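Local atomic coordinates of putative aminopeptidase (Leishmania major, PDB entry 5NTH), a protein that probably removes amino acids from the N-termini of peptides as a manganese-dependent aminopeptidase of the M17 family. Residues V155-P160 against S452-Y457; A159-T164 against N519-T524; A173-A178 against C216-D221; V230-I235 against T320-S325. One frame throughout, in Å; residues are numbered along the deposited sequence.

Contact 1: V155-P160 against S452-Y457; sequences VARAAP and SGDLCY
Arg157 reaches across to Gly453 with its guanidinium group, and this one long side chain carries nearly all of the contact. The close part lies at NH1. NH1 of Arg157 gives a hydrogen bond to O of Gly453 at 3.1 Å, fairly straight at 157° and running close to the guanidinium plane, although the nitrogen sits well above the plane of the carbonyl rather than on a lone pair. CG of Arg157 is wedged between the backbone N and the carbonyl carbon (chi1 75°), and from there the chain runs extended to NE, which carries the charged end over to the far backbone.

The other side is looser. OD1 of Asp454 stands 4.0 Å from NH1 of Arg157, a long salt bridge, although the carboxylate and guanidinium planes are nearly parallel, 16° apart, and OD1 is held by Asn153 while OD2 accepts from the backbone of Gly527. A water lies in plane at the guanidinium edge. It donates to O of Gly453 at 2.8 Å but takes only a weak bond from NH2 of Arg157, at 3.3 Å. The Gly453 carbonyl is thus gripped twice, while OG of Ser121, accepting from NE, helps to hold the guanidinium in this orientation.

On the Gly453 side the chain is coming off helix 439-452. Gly453 has positive phi, and OG of Ser452 accepts from N of Asp454 at 2.9 Å, an ST turn. The arrangement is a helix-terminal turn whose backbone carbonyl is bound by an arginine, here joining the N-terminal domain to the catalytic domain of an M17 aminopeptidase.

Contact 2: A159-T164 against N519-T524; sequences APHSYT and NTAGAT
The carbonyl oxygen of Ala523 is approached by two groups: NE2 of Gln217 gives it a hydrogen bond, and CE1 of His161 comes to 3.1 Å from the same O of Ala523, obliquely to the ring. O of Ala521 stands over one face of His161, offset toward the rim and 3.6 Å from CE1, while the backbone at Gly522 and Ala523 meets the ring edge. The methyl group of Ala521 completes the packing, its CB 4.1 Å from NE2 of His161.

OD2 of Asp221 is hydrogen-bonded to ND1 of His161, and OD1 accepts from N of Ala523, so a single aspartate links both sides. CG anti to the carbonyl carbon (chi1 -66°) sends the ring toward the hairpin, and the ND1 bond to Asp221 goes with CE1 facing the carbonyls.

The facing residues form a tight beta hairpin with a type I turn, closed by the bond from Gly522 N to Asn519 O at 2.9 Å. OD1 of Asn519 adds weak bonds to N of Ala521 and N of Gly522. The loop following helix 148-156 thus lies against the hairpin of strands 518-519 and 522-523, beside the C-terminal end of helix 203-221.

Contact 3: A173-A178 against C216-D221; sequences AYMKQA and CQRLVD
The guanidinium of Arg218, on helix 203-221, binds two successive backbone carbonyls, of Ala173 and Tyr174, in the loop before strand 181-185, at a left-handed bend where both residues have positive phi.

NH2 of Arg218 donates to O of Ala173 at 2.9 Å, almost straight out along the carbonyl and exactly in the guanidinium plane, though bent at the hydrogen (133°). NH1 of Arg218 donates to O of Tyr174, also at 2.9 Å and much straighter (169°), but from above the carbonyl plane; NH2 adds a weak bond to that oxygen. NH2 has a further acceptor in OG1 of Thr24, from helix 12-26, and NH1 bonds weakly to OG of Ser162. The buried charge is therefore met by several oxygens, those of Ala173 and Tyr174 at its edge.

The packing is carried by Met175, whose chain crosses that of Arg218 at about a right angle. CB of Met175 lies 3.6 Å from NH2 of Arg218. With CG anti to the backbone N and the chain bent at chi2 (68°), the sulfur swings over the flat group, and SD of Met175 ends above the centre of the guanidinium, 3.7 Å from CZ of Arg218.

Contact 4: V230-I235 against T320-S325; sequences VVYAEI and TDMGGS. With MN (manganese (II) ion), chain C.
Tyr232 points from helix 229-243 toward Met322 and Ser325 at the start of helix 323-341, and its side chain can be followed outward. From CB, with CG anti to the backbone N (chi1 -156°), the chain heads straight for the other helix; around it, Leu227 and Leu358 pack against the residue. Beyond the first ring atoms comes CE2 of Tyr232, which meets CE of Met322 at 3.9 Å, an apolar touch. CZ comes next, near OG of Ser325, an approach that shares the doubt over the tip. There the hydroxyls of Tyr232 and Ser325 are paired; the modelled OH to OG separation of 2.4 Å is very short and its exact value doubtful, and either group could be the donor.

Met322 reaches the tyrosine because its chain is curled (chi2 55°, chi3 79°), and it also packs on Leu219 and Val220 of helix 203-221. The same residue occupies the N-cap position of helix 323-341.

Just before it, the chain turns to the metal. OD2 of Asp321 binds manganese at 1.9 Å, together with Lys298, Asp303 and Glu390, while OD1 accepts from Thr418. Ser325 shares a backbone hydrogen bond with Lys298. The tyrosine packs against the start of helix 323-341, just beyond the manganese ligand Asp321, in the M17 catalytic domain, where Asp321 also touches the bound inhibitor actinonin.

Contacts 1 and 4 are buried, whereas contacts 2 and 3 are only partly so and lie side by side, centres about 8 Å apart. Helix 203-221 runs through the whole set: Gln217 reaches backbone carbonyls of contacts 1 and 2, Arg218 carries contact 3, and Leu219 and Val220 pack on contact 4. Contacts 1 and 2 start from the same length of chain, sharing Ala159 and Pro160. Chemistry follows place. Where loops meet the catalytic domain, in contacts 1 to 3, one arginine or histidine addresses backbone carbonyls; between the helices of contact 4, hydroxyl pairing and apolar packing stand beside a metal ligand.

Contact 1: V155-P160 against S452-Y457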
loop_
_atom_site.group_PDB
_atom_site.type_symbol
_atom_site.label_atom_id
_atom_site.label_comp_id
_atom_site.label_asym_id
_atom_site.label_seq_id
_atom_site.Cartn_x
_atom_site.Cartn_y
_atom_site.Cartn_z
ATOM N N VAL A 155 7.600 -30.238 28.017
ATOM C CA VAL A 155 7.336 -29.678 29.307
ATOM C C VAL A 155 8.207 -28.502 29.572
ATOM O O VAL A 155 7.717 -27.480 30.016
ATOM C CB VAL A 155 7.571 -30.711 30.411
ATOM C CG1 VAL A 155 7.436 -30.070 31.786
ATOM C CG2 VAL A 155 6.568 -31.851 30.271
ATOM N N ALA A 156 9.500 -28.657 29.345
ATOM C CA ALA A 156 10.488 -27.578 29.558
ATOM C C ALA A 156 10.087 -26.287 28.879
ATOM O O ALA A 156 10.148 -25.209 29.465
ATOM C CB ALA A 156 11.847 -27.994 29.030
ATOM N N ARG A 157 9.636 -26.426 27.636
ATOM C CA ARG A 157 9.370 -25.284 26.783
ATOM C C ARG A 157 8.037 -24.675 27.124
ATOM O O ARG A 157 7.746 -23.595 26.610
ATOM C CB ARG A 157 9.389 -25.675 25.293
ATOM C CG ARG A 157 8.155 -26.436 24.842
ATOM C CD ARG A 157 8.201 -26.768 23.362
ATOM N NE ARG A 157 7.060 -27.606 22.984
ATOM C CZ ARG A 157 6.952 -28.339 21.871
ATOM N NH1 ARG A 157 7.929 -28.339 20.970
ATOM N NH2 ARG A 157 5.849 -29.076 21.648
ATOM N N ALA A 158 7.225 -25.372 27.931
ATOM C CA ALA A 158 5.873 -24.924 28.271
ATOM C C ALA A 158 5.781 -24.264 29.650
ATOM O O ALA A 158 4.714 -23.832 30.070
ATOM C CB ALA A 158 4.885 -26.067 28.146
ATOM N N ALA A 159 6.911 -24.144 30.323
ATOM C CA ALA A 159 6.942 -23.533 31.627
ATOM C C ALA A 159 6.852 -22.053 31.455
ATOM O O ALA A 159 7.237 -21.540 30.420
ATOM C CB ALA A 159 8.244 -23.876 32.334
ATOM N N PRO A 160 6.405 -21.349 32.493
ATOM C CA PRO A 160 6.495 -19.882 32.433
ATOM C C PRO A 160 7.930 -19.430 32.177
ATOM O O PRO A 160 8.858 -19.979 32.770
ATOM C CB PRO A 160 5.989 -19.402 33.823
ATOM C CG PRO A 160 5.519 -20.622 34.556
ATOM C CD PRO A 160 6.050 -21.848 33.839
ATOM N N SER A 452 11.635 -35.824 18.505
ATOM C CA SER A 452 11.962 -34.730 19.427
ATOM C C SER A 452 10.801 -33.808 19.743
ATOM O O SER A 452 10.890 -33.067 20.685
ATOM C CB SER A 452 13.083 -33.843 18.860
ATOM O OG SER A 452 12.638 -33.042 17.787
ATOM N N GLY A 453 9.758 -33.802 18.925
ATOM C CA GLY A 453 8.735 -32.766 18.980
ATOM C C GLY A 453 9.124 -31.375 18.469
ATOM O O GLY A 453 8.379 -30.422 18.685
ATOM N N ASP A 454 10.300 -31.251 17.844
ATOM C CA ASP A 454 10.730 -30.045 17.110
ATOM C C ASP A 454 10.548 -30.376 15.618
ATOM O O ASP A 454 11.480 -30.789 14.918
ATOM C CB ASP A 454 12.213 -29.726 17.362
ATOM C CG ASP A 454 12.497 -29.090 18.728
ATOM O OD1 ASP A 454 11.592 -28.935 19.569
ATOM O OD2 ASP A 454 13.671 -28.722 18.969
ATOM N N LEU A 455 9.342 -30.166 15.132
ATOM C CA LEU A 455 8.959 -30.653 13.824
ATOM C C LEU A 455 9.678 -29.993 12.630
ATOM O O LEU A 455 10.296 -28.941 12.733
ATOM C CB LEU A 455 7.446 -30.549 13.661
ATOM C CG LEU A 455 6.588 -31.124 14.783
ATOM C CD1 LEU A 455 5.110 -30.927 14.470
ATOM C CD2 LEU A 455 6.880 -32.588 14.993
ATOM N N CYS A 456 9.546 -30.668 11.494
ATOM C CA CYS A 456 10.375 -30.502 10.326
ATOM C C CYS A 456 9.624 -30.946 9.123
ATOM O O CYS A 456 8.803 -31.854 9.205
ATOM C CB CYS A 456 11.543 -31.444 10.394
ATOM S SG CYS A 456 12.922 -30.744 11.209
ATOM N N TYR A 457 9.976 -30.361 7.980
ATOM C CA TYR A 457 9.401 -30.818 6.735
ATOM C C TYR A 457 10.288 -30.395 5.613
ATOM O O TYR A 457 10.740 -29.266 5.627
ATOM C CB TYR A 457 7.992 -30.297 6.547
ATOM C CG TYR A 457 7.285 -31.088 5.524
ATOM C CD1 TYR A 457 6.659 -32.270 5.856
ATOM C CD2 TYR A 457 7.304 -30.702 4.188
ATOM C CE1 TYR A 457 6.023 -33.048 4.882
ATOM C CE2 TYR A 457 6.686 -31.467 3.203
ATOM C CZ TYR A 457 6.053 -32.640 3.553
ATOM O OH TYR A 457 5.418 -33.373 2.606
HETATM O O HOH W 1 5.593 -30.655 18.727
#

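Contact 2: A159-T164 against N519-T524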
loop_
_atom_site.group_PDB
_atom_site.type_symbol
_atom_site.label_atom_id
_atom_site.label_comp_id
_atom_site.label_asym_id
_atom_site.label_seq_id
_atom_site.Cartn_x
_atom_site.Cartn_y
_atom_site.Cartn_z
ATOM N N ALA A 159 6.911 -24.144 30.323
ATOM C CA ALA A 159 6.942 -23.533 31.627
ATOM C C ALA A 159 6.852 -22.053 31.455
ATOM O O ALA A 159 7.237 -21.540 30.420
ATOM C CB ALA A 159 8.244 -23.876 32.334
ATOM N N PRO A 160 6.405 -21.349 32.493
ATOM C CA PRO A 160 6.495 -19.882 32.433
ATOM C C PRO A 160 7.930 -19.430 32.177
ATOM O O PRO A 160 8.858 -19.979 32.770
ATOM C CB PRO A 160 5.989 -19.402 33.823
ATOM C CG PRO A 160 5.519 -20.622 34.556
ATOM C CD PRO A 160 6.050 -21.848 33.839
ATOM N N HIS A 161 8.099 -18.424 31.321
ATOM C CA HIS A 161 9.429 -18.073 30.793
ATOM C C HIS A 161 10.272 -17.349 31.815
ATOM O O HIS A 161 9.751 -16.564 32.565
ATOM C CB HIS A 161 9.300 -17.222 29.528
ATOM C CG HIS A 161 8.697 -17.959 28.376
ATOM N ND1 HIS A 161 9.074 -17.745 27.072
ATOM C CD2 HIS A 161 7.769 -18.946 28.344
ATOM C CE1 HIS A 161 8.393 -18.556 26.287
ATOM N NE2 HIS A 161 7.591 -19.288 27.033
ATOM N N SER A 162 11.574 -17.604 31.812
ATOM C CA SER A 162 12.473 -17.025 32.793
ATOM C C SER A 162 12.800 -15.563 32.575
ATOM O O SER A 162 13.113 -14.875 33.533
ATOM C CB SER A 162 13.763 -17.837 32.909
ATOM O OG SER A 162 14.648 -17.617 31.842
ATOM N N TYR A 163 12.785 -15.108 31.325
ATOM C CA TYR A 163 12.955 -13.688 31.037
ATOM C C TYR A 163 11.648 -12.963 31.263
ATOM O O TYR A 163 10.638 -13.247 30.577
ATOM C CB TYR A 163 13.440 -13.392 29.605
ATOM C CG TYR A 163 13.660 -11.895 29.402
ATOM C CD1 TYR A 163 14.864 -11.311 29.752
ATOM C CD2 TYR A 163 12.638 -11.052 28.930
ATOM C CE1 TYR A 163 15.061 -9.947 29.627
ATOM C CE2 TYR A 163 12.842 -9.677 28.779
ATOM C CZ TYR A 163 14.059 -9.130 29.140
ATOM O OH TYR A 163 14.333 -7.767 29.024
ATOM N N THR A 164 11.691 -12.009 32.196
ATOM C CA THR A 164 10.590 -11.049 32.418
ATOM C C THR A 164 11.136 -9.774 33.073
ATOM O O THR A 164 12.179 -9.803 33.729
ATOM C CB THR A 164 9.442 -11.699 33.242
ATOM O OG1 THR A 164 8.264 -10.886 33.203
ATOM C CG2 THR A 164 9.857 -11.914 34.654
ATOM N N ASN A 519 6.107 -18.410 19.549
ATOM C CA ASN A 519 4.670 -18.420 19.507
ATOM C C ASN A 519 4.120 -17.276 20.400
ATOM O O ASN A 519 4.866 -16.376 20.785
ATOM C CB ASN A 519 4.197 -19.798 19.930
ATOM C CG ASN A 519 4.514 -20.110 21.386
ATOM O OD1 ASN A 519 4.495 -19.240 22.265
ATOM N ND2 ASN A 519 4.793 -21.347 21.645
ATOM N N THR A 520 2.836 -17.323 20.748
ATOM C CA THR A 520 2.205 -16.242 21.520
ATOM C C THR A 520 3.002 -15.871 22.763
ATOM O O THR A 520 3.256 -14.708 23.047
ATOM C CB THR A 520 0.800 -16.637 21.996
ATOM O OG1 THR A 520 -0.016 -16.975 20.863
ATOM C CG2 THR A 520 0.147 -15.473 22.825
ATOM N N ALA A 521 3.380 -16.890 23.502
ATOM C CA ALA A 521 4.065 -16.711 24.761
ATOM C C ALA A 521 5.513 -16.294 24.573
ATOM O O ALA A 521 6.116 -15.835 25.533
ATOM C CB ALA A 521 3.993 -17.996 25.567
ATOM N N GLY A 522 6.079 -16.464 23.368
ATOM C CA GLY A 522 7.456 -16.077 23.104
ATOM C C GLY A 522 8.234 -17.256 22.581
ATOM O O GLY A 522 7.693 -18.098 21.895
ATOM N N ALA A 523 9.509 -17.302 22.929
ATOM C CA ALA A 523 10.474 -18.252 22.379
ATOM C C ALA A 523 10.154 -19.702 22.756
ATOM O O ALA A 523 9.789 -19.964 23.886
ATOM C CB ALA A 523 11.864 -17.885 22.877
ATOM N N THR A 524 10.287 -20.626 21.810
ATOM C CA THR A 524 9.948 -22.028 22.013
ATOM C C THR A 524 11.114 -22.913 22.395
ATOM O O THR A 524 10.903 -24.018 22.865
ATOM C CB THR A 524 9.274 -22.660 20.781
ATOM O OG1 THR A 524 10.169 -22.654 19.664
ATOM C CG2 THR A 524 7.999 -21.913 20.443
#

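Contact 3: A173-A178 against C216-D221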
loop_
_atom_site.group_PDB
_atom_site.type_symbol
_atom_site.label_atom_id
_atom_site.label_comp_id
_atom_site.label_asym_id
_atom_site.label_seq_id
_atom_site.Cartn_x
_atom_site.Cartn_y
_atom_site.Cartn_z
ATOM N N ALA A 173 17.796 -9.111 37.650
ATOM C CA ALA A 173 18.420 -9.594 36.402
ATOM C C ALA A 173 17.452 -10.184 35.395
ATOM O O ALA A 173 17.784 -11.099 34.676
ATOM C CB ALA A 173 19.529 -10.590 36.726
ATOM N N TYR A 174 16.247 -9.663 35.344
ATOM C CA TYR A 174 15.274 -10.140 34.375
ATOM C C TYR A 174 15.056 -11.671 34.461
ATOM O O TYR A 174 14.759 -12.315 33.470
ATOM C CB TYR A 174 15.697 -9.690 32.942
ATOM C CG TYR A 174 15.882 -8.187 32.810
ATOM C CD1 TYR A 174 17.068 -7.579 33.214
ATOM C CD2 TYR A 174 14.865 -7.364 32.302
ATOM C CE1 TYR A 174 17.251 -6.195 33.109
ATOM C CE2 TYR A 174 15.034 -5.978 32.198
ATOM C CZ TYR A 174 16.234 -5.396 32.610
ATOM O OH TYR A 174 16.460 -4.042 32.562
ATOM N N MET A 175 15.192 -12.246 35.647
ATOM C CA MET A 175 15.174 -13.685 35.799
ATOM C C MET A 175 14.155 -14.090 36.832
ATOM O O MET A 175 14.316 -13.763 37.989
ATOM C CB MET A 175 16.528 -14.150 36.284
ATOM C CG MET A 175 16.595 -15.619 36.648
ATOM S SD MET A 175 16.430 -16.619 35.164
ATOM C CE MET A 175 17.219 -18.140 35.732
ATOM N N LYS A 176 13.151 -14.848 36.417
ATOM C CA LYS A 176 12.134 -15.356 37.304
ATOM C C LYS A 176 11.962 -16.857 37.105
ATOM O O LYS A 176 11.762 -17.318 36.009
ATOM C CB LYS A 176 10.830 -14.657 37.019
ATOM C CG LYS A 176 9.719 -14.915 38.017
ATOM C CD LYS A 176 8.489 -14.141 37.563
ATOM C CE LYS A 176 7.182 -14.790 37.967
ATOM N NZ LYS A 176 6.626 -14.151 39.189
ATOM N N GLN A 177 12.061 -17.598 38.197
ATOM C CA GLN A 177 11.883 -19.053 38.245
ATOM C C GLN A 177 11.232 -19.361 39.596
ATOM O O GLN A 177 11.855 -19.865 40.535
ATOM C CB GLN A 177 13.215 -19.782 38.069
ATOM C CG GLN A 177 13.657 -19.812 36.614
ATOM C CD GLN A 177 14.624 -20.948 36.318
ATOM O OE1 GLN A 177 15.584 -21.169 37.061
ATOM N NE2 GLN A 177 14.382 -21.664 35.210
ATOM N N ALA A 178 9.968 -18.969 39.659
ATOM C CA ALA A 178 9.226 -18.826 40.894
ATOM C C ALA A 178 8.653 -20.152 41.277
ATOM O O ALA A 178 8.526 -20.463 42.454
ATOM C CB ALA A 178 8.095 -17.815 40.713
ATOM N N CYS A 216 17.781 -21.628 25.908
ATOM C CA CYS A 216 17.466 -21.178 24.582
ATOM C C CYS A 216 16.294 -20.199 24.574
ATOM O O CYS A 216 16.385 -19.152 23.944
ATOM C CB CYS A 216 17.208 -22.368 23.674
ATOM S SG CYS A 216 16.997 -21.832 22.004
ATOM N N GLN A 217 15.218 -20.512 25.280
ATOM C CA GLN A 217 14.103 -19.571 25.391
ATOM C C GLN A 217 14.529 -18.223 26.015
ATOM O O GLN A 217 13.998 -17.193 25.639
ATOM C CB GLN A 217 12.955 -20.150 26.199
ATOM C CG GLN A 217 12.293 -21.380 25.610
ATOM C CD GLN A 217 11.178 -21.912 26.517
ATOM O OE1 GLN A 217 11.455 -22.372 27.606
ATOM N NE2 GLN A 217 9.921 -21.840 26.070
ATOM N N ARG A 218 15.500 -18.238 26.930
ATOM C CA ARG A 218 15.962 -17.036 27.591
ATOM C C ARG A 218 16.730 -16.142 26.673
ATOM O O ARG A 218 16.436 -14.978 26.562
ATOM C CB ARG A 218 16.850 -17.389 28.767
ATOM C CG ARG A 218 17.314 -16.176 29.559
ATOM C CD ARG A 218 17.728 -16.544 30.964
ATOM N NE ARG A 218 18.182 -15.394 31.750
ATOM C CZ ARG A 218 17.392 -14.482 32.320
ATOM N NH1 ARG A 218 16.063 -14.513 32.190
ATOM N NH2 ARG A 218 17.946 -13.512 33.033
ATOM N N LEU A 219 17.739 -16.689 26.025
ATOM C CA LEU A 219 18.544 -15.926 25.070
ATOM C C LEU A 219 17.671 -15.326 23.963
ATOM O O LEU A 219 17.764 -14.138 23.681
ATOM C CB LEU A 219 19.644 -16.799 24.505
ATOM C CG LEU A 219 20.682 -17.307 25.512
ATOM C CD1 LEU A 219 21.654 -18.223 24.797
ATOM C CD2 LEU A 219 21.436 -16.194 26.224
ATOM N N VAL A 220 16.758 -16.117 23.418
ATOM C CA VAL A 220 15.877 -15.649 22.345
ATOM C C VAL A 220 14.979 -14.524 22.821
ATOM O O VAL A 220 14.966 -13.453 22.226
ATOM C CB VAL A 220 15.050 -16.806 21.742
ATOM C CG1 VAL A 220 13.955 -16.301 20.832
ATOM C CG2 VAL A 220 15.954 -17.725 20.939
ATOM N N ASP A 221 14.252 -14.793 23.900
ATOM C CA ASP A 221 13.322 -13.830 24.533
ATOM C C ASP A 221 13.967 -12.526 24.918
ATOM O O ASP A 221 13.312 -11.506 24.816
ATOM C CB ASP A 221 12.709 -14.379 25.824
ATOM C CG ASP A 221 11.436 -15.212 25.606
ATOM O OD1 ASP A 221 10.838 -15.215 24.508
ATOM O OD2 ASP A 221 11.005 -15.860 26.600
#

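Contact 4: V230-I235 against T320-S325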
loop_
_atom_site.group_PDB
_atom_site.type_symbol
_atom_site.label_atom_id
_atom_site.label_comp_id
_atom_site.label_asym_id
_atom_site.label_seq_id
_atom_site.Cartn_x
_atom_site.Cartn_y
_atom_site.Cartn_z
ATOM N N VAL A 230 28.115 -8.511 21.920
ATOM C CA VAL A 230 29.217 -8.569 22.890
ATOM C C VAL A 230 28.819 -9.394 24.104
ATOM O O VAL A 230 29.644 -10.088 24.694
ATOM C CB VAL A 230 29.698 -7.161 23.292
ATOM C CG1 VAL A 230 30.675 -7.208 24.454
ATOM C CG2 VAL A 230 30.392 -6.513 22.103
ATOM N N VAL A 231 27.550 -9.319 24.459
ATOM C CA VAL A 231 27.071 -9.999 25.635
ATOM C C VAL A 231 26.937 -11.465 25.286
ATOM O O VAL A 231 27.483 -12.308 25.987
ATOM C CB VAL A 231 25.729 -9.428 26.134
ATOM C CG1 VAL A 231 25.098 -10.336 27.197
ATOM C CG2 VAL A 231 25.945 -8.042 26.717
ATOM N N TYR A 232 26.213 -11.746 24.199
ATOM C CA TYR A 232 26.087 -13.092 23.652
ATOM C C TYR A 232 27.460 -13.754 23.556
ATOM O O TYR A 232 27.596 -14.926 23.871
ATOM C CB TYR A 232 25.465 -13.038 22.271
ATOM C CG TYR A 232 24.764 -14.280 21.801
ATOM C CD1 TYR A 232 24.978 -15.531 22.390
ATOM C CD2 TYR A 232 23.882 -14.206 20.730
ATOM C CE1 TYR A 232 24.319 -16.653 21.936
ATOM C CE2 TYR A 232 23.212 -15.320 20.263
ATOM C CZ TYR A 232 23.428 -16.548 20.857
ATOM O OH TYR A 232 22.747 -17.677 20.378
ATOM N N ALA A 233 28.484 -13.008 23.152
ATOM C CA ALA A 233 29.857 -13.564 23.100
ATOM C C ALA A 233 30.498 -13.847 24.468
ATOM O O ALA A 233 31.210 -14.840 24.653
ATOM C CB ALA A 233 30.764 -12.635 22.325
ATOM N N GLU A 234 30.276 -12.960 25.419
ATOM C CA GLU A 234 30.782 -13.186 26.759
ATOM C C GLU A 234 30.172 -14.478 27.381
ATOM O O GLU A 234 30.837 -15.199 28.145
ATOM C CB GLU A 234 30.479 -11.962 27.600
ATOM C CG GLU A 234 31.235 -11.892 28.905
ATOM C CD GLU A 234 30.753 -10.727 29.733
ATOM O OE1 GLU A 234 30.911 -9.557 29.289
ATOM O OE2 GLU A 234 30.173 -10.999 30.806
ATOM N N ILE A 235 28.914 -14.748 27.028
ATOM C CA ILE A 235 28.184 -15.876 27.531
ATOM C C ILE A 235 28.813 -17.124 26.952
ATOM O O ILE A 235 29.162 -18.051 27.688
ATOM C CB ILE A 235 26.673 -15.803 27.197
ATOM C CG1 ILE A 235 25.955 -14.817 28.127
ATOM C CG2 ILE A 235 25.989 -17.148 27.394
ATOM C CD1 ILE A 235 24.509 -14.514 27.762
ATOM N N THR A 320 14.072 -12.290 18.018
ATOM C CA THR A 320 14.181 -13.711 17.862
ATOM C C THR A 320 14.946 -14.116 16.646
ATOM O O THR A 320 15.099 -15.299 16.383
ATOM C CB THR A 320 12.789 -14.374 17.750
ATOM O OG1 THR A 320 12.156 -14.042 16.505
ATOM C CG2 THR A 320 11.907 -13.971 18.941
ATOM N N ASP A 321 15.441 -13.145 15.899
ATOM C CA ASP A 321 16.198 -13.463 14.728
ATOM C C ASP A 321 17.590 -14.077 15.049
ATOM O O ASP A 321 18.359 -14.379 14.119
ATOM C CB ASP A 321 16.307 -12.227 13.833
ATOM C CG ASP A 321 16.182 -12.561 12.329
ATOM O OD1 ASP A 321 15.315 -13.384 11.953
ATOM O OD2 ASP A 321 16.943 -11.975 11.523
ATOM N N MET A 322 17.916 -14.259 16.340
ATOM C CA MET A 322 19.083 -15.081 16.730
ATOM C C MET A 322 18.719 -16.509 17.217
ATOM O O MET A 322 19.541 -17.205 17.822
ATOM C CB MET A 322 20.016 -14.349 17.693
ATOM C CG MET A 322 19.361 -13.573 18.812
ATOM S SD MET A 322 18.252 -14.586 19.798
ATOM C CE MET A 322 19.402 -15.469 20.849
ATOM N N GLY A 323 17.516 -16.957 16.860
ATOM C CA GLY A 323 16.994 -18.256 17.241
ATOM C C GLY A 323 17.767 -19.453 16.718
ATOM O O GLY A 323 18.030 -20.382 17.460
ATOM N N GLY A 324 18.104 -19.446 15.438
ATOM C CA GLY A 324 18.875 -20.526 14.870
ATOM C C GLY A 324 20.153 -20.693 15.634
ATOM O O GLY A 324 20.515 -21.787 16.001
ATOM N N SER A 325 20.794 -19.578 15.897
ATOM C CA SER A 325 22.008 -19.513 16.693
ATOM C C SER A 325 21.834 -20.193 18.049
ATOM O O SER A 325 22.590 -21.076 18.398
ATOM C CB SER A 325 22.405 -18.041 16.867
ATOM O OG SER A 325 23.224 -17.784 17.979
HETATM MN MN MN C . 16.793 -11.973 9.641
#